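Local coordinates for protein phenolic acid decarboxylase (Sedimentibacter hydroxybenzoicus, PDB 7AE5) that catalyses the reversible, non-oxidative decarboxylation of 4-hydroxybenzoate and 3,4-dihydroxybenzoate as an oxygen-sensitive, prenylated-FMN-dependent enzyme of the UbiD family, at residues F126-L131 / T301-E306. Numbering follows the deposited sequence.
Sequences FEILPL and TNPIFE
P303 opens the contact from the 301-306 side: its CB is directed toward the 126-131 loop and CG lies 4.3 Å from CG2 of I128, a loose apolar touch. P303, I128 and L129 all rest on V259 of strand 259-265, which places the contact against the large antiparallel sheet. I304 turns its side chain the other way, onto V64, and F305 swings back to supply the largest share of the buried surface. With CG anti to the backbone N (chi1 -179°), its side chain crosses those of L129 and L131 at about a right angle and runs alongside P130 in the opposite direction. Over one face of the ring sits CB of L129, 4.3 Å from the centroid and 12° off the ring normal, which meets the geometry of a CH-pi contact; the same leucine brings CD2 to 3.7 Å from CD1 of F305. P130 is met differently: its CD packs 3.6 Å from CB of F305, while its carbonyl O stands near the ring plane at the edge, 3.3 Å from CD2 of F305. P130 is the central residue of an inverse gamma turn, closed by a weak 2.8 Å bond from N of L131 to O of L129. Farther along the ring, CD2 of L131 reaches CZ of F305 at 4.0 Å, obliquely. Cutting F305 back to an alanine would keep CB against P130 but is likely to open a gap beside L129 and L131 and leave the P130 carbonyl without its ring edge. No hydrogen bond spans the two segments; F305 instead pairs through its backbone with S62 and V64. The contact is apolar packing where the UbiD Rift-related domain lends edge strand 304-306 to the N-terminal domain's sheet, parallel to strand 62-65, with the loop between strands 117-119 and 142-143 against it.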
loop_
_atom_site.group_PDB
_atom_site.type_symbol
_atom_site.label_atom_id
_atom_site.label_comp_id
_atom_site.label_asym_id
_atom_site.label_seq_id
_atom_site.Cartn_x
_atom_site.Cartn_y
_atom_site.Cartn_z
ATOM N N PHE C 126 -27.330 -5.861 -52.110
ATOM C CA PHE C 126 -26.625 -4.713 -52.667
ATOM C C PHE C 126 -27.543 -3.836 -53.508
ATOM O O PHE C 126 -27.319 -2.625 -53.606
ATOM C CB PHE C 126 -25.426 -5.184 -53.486
ATOM C CG PHE C 126 -24.299 -5.709 -52.649
ATOM C CD1 PHE C 126 -24.284 -7.029 -52.233
ATOM C CD2 PHE C 126 -23.258 -4.880 -52.269
ATOM C CE1 PHE C 126 -23.247 -7.515 -51.459
ATOM C CE2 PHE C 126 -22.219 -5.358 -51.496
ATOM C CZ PHE C 126 -22.213 -6.677 -51.089
ATOM N N GLU C 127 -28.578 -4.418 -54.118
ATOM C CA GLU C 127 -29.558 -3.613 -54.835
ATOM C C GLU C 127 -30.490 -2.859 -53.896
ATOM O O GLU C 127 -31.297 -2.051 -54.369
ATOM C CB GLU C 127 -30.370 -4.492 -55.789
ATOM C CG GLU C 127 -29.766 -4.597 -57.181
ATOM C CD GLU C 127 -30.231 -5.826 -57.940
ATOM O OE1 GLU C 127 -31.057 -6.590 -57.395
ATOM O OE2 GLU C 127 -29.767 -6.029 -59.083
ATOM N N ILE C 128 -30.394 -3.099 -52.592
ATOM C CA ILE C 128 -31.176 -2.389 -51.587
ATOM C C ILE C 128 -30.293 -1.486 -50.734
ATOM O O ILE C 128 -30.611 -0.316 -50.517
ATOM C CB ILE C 128 -31.967 -3.380 -50.703
ATOM C CG1 ILE C 128 -32.983 -4.158 -51.540
ATOM C CG2 ILE C 128 -32.658 -2.644 -49.561
ATOM C CD1 ILE C 128 -33.917 -3.280 -52.338
ATOM N N LEU C 129 -29.169 -2.014 -50.249
ATOM C CA LEU C 129 -28.322 -1.313 -49.297
ATOM C C LEU C 129 -27.009 -0.907 -49.942
ATOM O O LEU C 129 -26.311 -1.760 -50.507
ATOM C CB LEU C 129 -28.042 -2.202 -48.080
ATOM C CG LEU C 129 -29.256 -2.728 -47.315
ATOM C CD1 LEU C 129 -28.824 -3.751 -46.275
ATOM C CD2 LEU C 129 -30.015 -1.584 -46.660
ATOM N N PRO C 130 -26.638 0.372 -49.888
ATOM C CA PRO C 130 -25.278 0.756 -50.287
ATOM C C PRO C 130 -24.255 0.288 -49.264
ATOM O O PRO C 130 -23.873 1.039 -48.359
ATOM C CB PRO C 130 -25.348 2.288 -50.366
ATOM C CG PRO C 130 -26.811 2.616 -50.422
ATOM C CD PRO C 130 -27.495 1.542 -49.643
ATOM N N LEU C 131 -23.812 -0.959 -49.399
ATOM C CA LEU C 131 -22.939 -1.573 -48.410
ATOM C C LEU C 131 -21.488 -1.166 -48.635
ATOM O O LEU C 131 -21.029 -1.038 -49.775
ATOM C CB LEU C 131 -23.078 -3.094 -48.460
ATOM C CG LEU C 131 -24.409 -3.620 -47.918
ATOM C CD1 LEU C 131 -24.737 -4.985 -48.506
ATOM C CD2 LEU C 131 -24.382 -3.677 -46.396
ATOM N N THR C 301 -40.167 2.579 -50.408
ATOM C CA THR C 301 -39.702 3.069 -51.698
ATOM C C THR C 301 -38.543 4.039 -51.501
ATOM O O THR C 301 -38.633 4.975 -50.701
ATOM C CB THR C 301 -40.843 3.746 -52.453
ATOM O OG1 THR C 301 -41.940 2.832 -52.577
ATOM C CG2 THR C 301 -40.385 4.168 -53.842
ATOM N N ASN C 302 -37.461 3.817 -52.244
ATOM C CA ASN C 302 -36.208 4.542 -52.068
ATOM C C ASN C 302 -35.728 4.467 -50.615
ATOM O O ASN C 302 -35.620 5.491 -49.938
ATOM C CB ASN C 302 -36.345 5.991 -52.519
ATOM C CG ASN C 302 -36.284 6.144 -54.032
ATOM O OD1 ASN C 302 -35.334 6.711 -54.572
ATOM N ND2 ASN C 302 -37.302 5.640 -54.722
ATOM N N PRO C 303 -35.429 3.267 -50.113
ATOM C CA PRO C 303 -35.037 3.136 -48.707
ATOM C C PRO C 303 -33.701 3.799 -48.427
ATOM O O PRO C 303 -32.868 4.003 -49.312
ATOM C CB PRO C 303 -34.953 1.621 -48.494
ATOM C CG PRO C 303 -34.726 1.063 -49.843
ATOM C CD PRO C 303 -35.433 1.967 -50.803
ATOM N N ILE C 304 -33.506 4.121 -47.152
ATOM C CA ILE C 304 -32.324 4.821 -46.672
ATOM C C ILE C 304 -31.559 3.878 -45.754
ATOM O O ILE C 304 -32.089 3.436 -44.727
ATOM C CB ILE C 304 -32.695 6.121 -45.945
ATOM C CG1 ILE C 304 -33.299 7.121 -46.933
ATOM C CG2 ILE C 304 -31.476 6.705 -45.265
ATOM C CD1 ILE C 304 -34.095 8.231 -46.281
ATOM N N PHE C 305 -30.318 3.573 -46.124
ATOM C CA PHE C 305 -29.472 2.667 -45.352
ATOM C C PHE C 305 -28.929 3.426 -44.148
ATOM O O PHE C 305 -27.919 4.127 -44.242
ATOM C CB PHE C 305 -28.345 2.118 -46.221
ATOM C CG PHE C 305 -27.436 1.145 -45.513
ATOM C CD1 PHE C 305 -27.890 0.405 -44.431
ATOM C CD2 PHE C 305 -26.128 0.964 -45.937
ATOM C CE1 PHE C 305 -27.056 -0.491 -43.784
ATOM C CE2 PHE C 305 -25.289 0.068 -45.294
ATOM C CZ PHE C 305 -25.755 -0.660 -44.217
ATOM N N GLU C 306 -29.602 3.283 -43.009
ATOM C CA GLU C 306 -29.151 3.904 -41.768
ATOM C C GLU C 306 -28.092 3.010 -41.138
ATOM O O GLU C 306 -28.409 1.956 -40.577
ATOM C CB GLU C 306 -30.323 4.125 -40.816
ATOM C CG GLU C 306 -29.940 4.867 -39.540
ATOM C CD GLU C 306 -30.879 4.585 -38.381
ATOM O OE1 GLU C 306 -31.825 3.790 -38.555
ATOM O OE2 GLU C 306 -30.673 5.165 -37.293
#